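Local coordinates for coiled-coil quantitatively-enriched protein 1 (Schizosaccharomyces pombe, PDB 7CUJ), which links telomeres to the meiotic centrosome and is required for telomere clustering in meiotic prophase, telomere length regulation and chromosome segregation, at residues A[14-22]-A[99-107]. Numbering follows the deposited sequence.
Sequences IGLPMSALQ and ENSSKFLFL
Pro17 O takes the hydroxyl proton of Ser102 OG at 2.9 Å, the donor tilted 18° from the carbonyl plane, and a water lies 3.2 Å from the same oxygen. That water accepts from Ser102 N at 2.7 Å and lies within bonding distance of Gln22 OE1, bridging the start of helix 102-112 and the chain leaving strand 11-16, an outermost strand of the parallel alpha/beta sheet. Gln22 OE1 receives Ser19 N on a lone pair at 3.0 Å, while Gln22 NE2 is held by Ile63 O. Farther along the helix, with CG anti to its backbone N (chi1 170°), the Phe106 ring reaches Ile14, whose CG2 lies over one face and whose CD1 is 3.6 Å from Phe106 CZ. Leu16 CD1 touches Lys103 CG and Phe106 CB, and CD2 lies obliquely beside the ring. An alanine in place of Phe106 is likely to leave Ile14 CG2 and CD1 and Leu16 CD2 without their partner, opening a gap between strand and helix. Lys103 extends to a hydrogen bond with Tyr189 O and a salt bridge with Glu218. At the far end Leu21 CD1 packs 3.9 Å from Asn100 CG, and Ser19 OG stands 2.9 Å from Asn100 O.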
loop_
_atom_site.group_PDB
_atom_site.type_symbol
_atom_site.label_atom_id
_atom_site.label_comp_id
_atom_site.label_asym_id
_atom_site.label_seq_id
_atom_site.Cartn_x
_atom_site.Cartn_y
_atom_site.Cartn_z
ATOM N N ILE A 14 34.126 6.402 -0.471
ATOM C CA ILE A 14 34.235 6.661 0.954
ATOM C C ILE A 14 32.908 6.269 1.600
ATOM O O ILE A 14 31.914 6.986 1.486
ATOM C CB ILE A 14 34.606 8.136 1.216
ATOM C CG1 ILE A 14 35.919 8.514 0.521
ATOM C CG2 ILE A 14 34.651 8.427 2.709
ATOM C CD1 ILE A 14 36.150 10.000 0.382
ATOM N N GLY A 15 32.907 5.107 2.258
ATOM C CA GLY A 15 31.733 4.620 2.959
ATOM C C GLY A 15 31.548 5.334 4.294
ATOM O O GLY A 15 32.396 5.233 5.177
ATOM N N LEU A 16 30.423 6.044 4.423
ATOM C CA LEU A 16 30.100 6.800 5.621
ATOM C C LEU A 16 28.782 6.286 6.193
ATOM O O LEU A 16 27.834 6.042 5.447
ATOM C CB LEU A 16 29.982 8.283 5.256
ATOM C CG LEU A 16 31.278 8.975 4.836
ATOM C CD1 LEU A 16 30.982 10.303 4.160
ATOM C CD2 LEU A 16 32.193 9.183 6.032
ATOM N N PRO A 17 28.670 6.124 7.530
ATOM C CA PRO A 17 27.471 5.531 8.126
ATOM C C PRO A 17 26.299 6.509 8.178
ATOM O O PRO A 17 26.494 7.719 8.277
ATOM C CB PRO A 17 27.936 5.165 9.544
ATOM C CG PRO A 17 29.015 6.186 9.859
ATOM C CD PRO A 17 29.681 6.498 8.534
ATOM N N MET A 18 25.079 5.962 8.112
ATOM C CA MET A 18 23.868 6.759 8.232
ATOM C C MET A 18 23.557 6.985 9.710
ATOM O O MET A 18 23.883 6.155 10.558
ATOM C CB MET A 18 22.669 6.067 7.573
ATOM C CG MET A 18 22.840 5.802 6.090
ATOM S SD MET A 18 21.256 5.410 5.298
ATOM C CE MET A 18 20.784 7.033 4.707
ATOM N N SER A 19 22.909 8.118 9.995
ATOM C CA SER A 19 22.462 8.451 11.338
ATOM C C SER A 19 21.212 7.643 11.682
ATOM O O SER A 19 20.595 7.048 10.801
ATOM C CB SER A 19 22.197 9.925 11.443
ATOM O OG SER A 19 21.443 10.375 10.329
ATOM N N ALA A 20 20.844 7.647 12.971
ATOM C CA ALA A 20 19.648 6.965 13.443
ATOM C C ALA A 20 18.414 7.511 12.726
ATOM O O ALA A 20 17.522 6.744 12.365
ATOM C CB ALA A 20 19.528 7.090 14.943
ATOM N N LEU A 21 18.396 8.833 12.505
ATOM C CA LEU A 21 17.312 9.545 11.842
ATOM C C LEU A 21 17.154 9.031 10.413
ATOM O O LEU A 21 16.043 8.740 9.978
ATOM C CB LEU A 21 17.644 11.043 11.829
ATOM C CG LEU A 21 16.476 12.033 11.759
ATOM C CD1 LEU A 21 16.935 13.351 11.155
ATOM C CD2 LEU A 21 15.284 11.489 10.986
ATOM N N GLN A 22 18.274 8.946 9.689
ATOM C CA GLN A 22 18.280 8.538 8.293
ATOM C C GLN A 22 17.735 7.118 8.160
ATOM O O GLN A 22 17.001 6.825 7.220
ATOM C CB GLN A 22 19.694 8.635 7.715
ATOM C CG GLN A 22 20.069 10.024 7.220
ATOM C CD GLN A 22 21.511 10.120 6.781
ATOM O OE1 GLN A 22 22.422 9.657 7.461
ATOM N NE2 GLN A 22 21.735 10.736 5.633
ATOM N N GLU A 99 24.866 17.500 12.452
ATOM C CA GLU A 99 24.420 16.646 13.543
ATOM C C GLU A 99 23.993 15.279 13.007
ATOM O O GLU A 99 24.249 14.257 13.643
ATOM C CB GLU A 99 23.274 17.329 14.293
ATOM C CG GLU A 99 22.742 16.534 15.474
ATOM C CD GLU A 99 21.777 17.287 16.374
ATOM O OE1 GLU A 99 21.089 18.204 15.876
ATOM O OE2 GLU A 99 21.721 16.959 17.577
ATOM N N ASN A 100 23.351 15.271 11.831
ATOM C CA ASN A 100 22.703 14.073 11.319
ATOM C C ASN A 100 23.285 13.644 9.972
ATOM O O ASN A 100 22.738 12.753 9.324
ATOM C CB ASN A 100 21.182 14.240 11.249
ATOM C CG ASN A 100 20.507 14.116 12.599
ATOM O OD1 ASN A 100 20.461 13.035 13.179
ATOM N ND2 ASN A 100 19.977 15.218 13.103
ATOM N N SER A 101 24.396 14.266 9.556
ATOM C CA SER A 101 25.035 13.902 8.299
ATOM C C SER A 101 26.515 13.599 8.507
ATOM O O SER A 101 27.293 14.485 8.853
ATOM C CB SER A 101 24.837 14.957 7.241
ATOM O OG SER A 101 25.526 14.608 6.048
ATOM N N SER A 102 26.884 12.335 8.273
ATOM C CA SER A 102 28.266 11.886 8.277
ATOM C C SER A 102 29.044 12.562 7.154
ATOM O O SER A 102 30.268 12.617 7.201
ATOM C CB SER A 102 28.340 10.391 8.123
ATOM O OG SER A 102 28.235 9.744 9.379
ATOM N N LYS A 103 28.322 13.043 6.136
ATOM C CA LYS A 103 28.944 13.638 4.964
ATOM C C LYS A 103 29.458 15.037 5.298
ATOM O O LYS A 103 30.595 15.373 4.975
ATOM C CB LYS A 103 27.968 13.639 3.785
ATOM C CG LYS A 103 27.733 12.273 3.162
ATOM C CD LYS A 103 26.829 12.305 1.956
ATOM C CE LYS A 103 26.711 10.945 1.303
ATOM N NZ LYS A 103 25.760 10.971 0.167
ATOM N N PHE A 104 28.604 15.842 5.945
ATOM C CA PHE A 104 28.975 17.168 6.408
ATOM C C PHE A 104 30.157 17.071 7.371
ATOM O O PHE A 104 31.131 17.811 7.230
ATOM C CB PHE A 104 27.776 17.870 7.051
ATOM C CG PHE A 104 26.920 18.674 6.106
ATOM C CD1 PHE A 104 26.323 18.080 5.003
ATOM C CD2 PHE A 104 26.691 20.025 6.330
ATOM C CE1 PHE A 104 25.532 18.822 4.138
ATOM C CE2 PHE A 104 25.896 20.766 5.466
ATOM C CZ PHE A 104 25.317 20.164 4.371
ATOM N N LEU A 105 30.061 16.145 8.336
ATOM C CA LEU A 105 31.090 15.959 9.348
ATOM C C LEU A 105 32.398 15.530 8.687
ATOM O O LEU A 105 33.466 16.006 9.069
ATOM C CB LEU A 105 30.624 14.928 10.383
ATOM C CG LEU A 105 31.630 14.592 11.487
ATOM C CD1 LEU A 105 32.011 15.827 12.291
ATOM C CD2 LEU A 105 31.084 13.511 12.407
ATOM N N PHE A 106 32.298 14.633 7.695
ATOM C CA PHE A 106 33.465 14.176 6.959
ATOM C C PHE A 106 34.193 15.368 6.341
ATOM O O PHE A 106 35.405 15.498 6.498
ATOM C CB PHE A 106 33.093 13.141 5.892
ATOM C CG PHE A 106 34.218 12.804 4.948
ATOM C CD1 PHE A 106 35.184 11.870 5.298
ATOM C CD2 PHE A 106 34.332 13.444 3.721
ATOM C CE1 PHE A 106 36.230 11.572 4.437
ATOM C CE2 PHE A 106 35.380 13.147 2.861
ATOM C CZ PHE A 106 36.328 12.212 3.221
ATOM N N LEU A 107 33.437 16.228 5.648
ATOM C CA LEU A 107 34.004 17.352 4.919
ATOM C C LEU A 107 34.661 18.336 5.884
ATOM O O LEU A 107 35.700 18.910 5.566
ATOM C CB LEU A 107 32.907 18.019 4.082
ATOM C CG LEU A 107 32.470 17.247 2.836
ATOM C CD1 LEU A 107 31.222 17.865 2.228
ATOM C CD2 LEU A 107 33.586 17.180 1.804
HETATM O O HOH W 1 24.927 10.520 8.409
#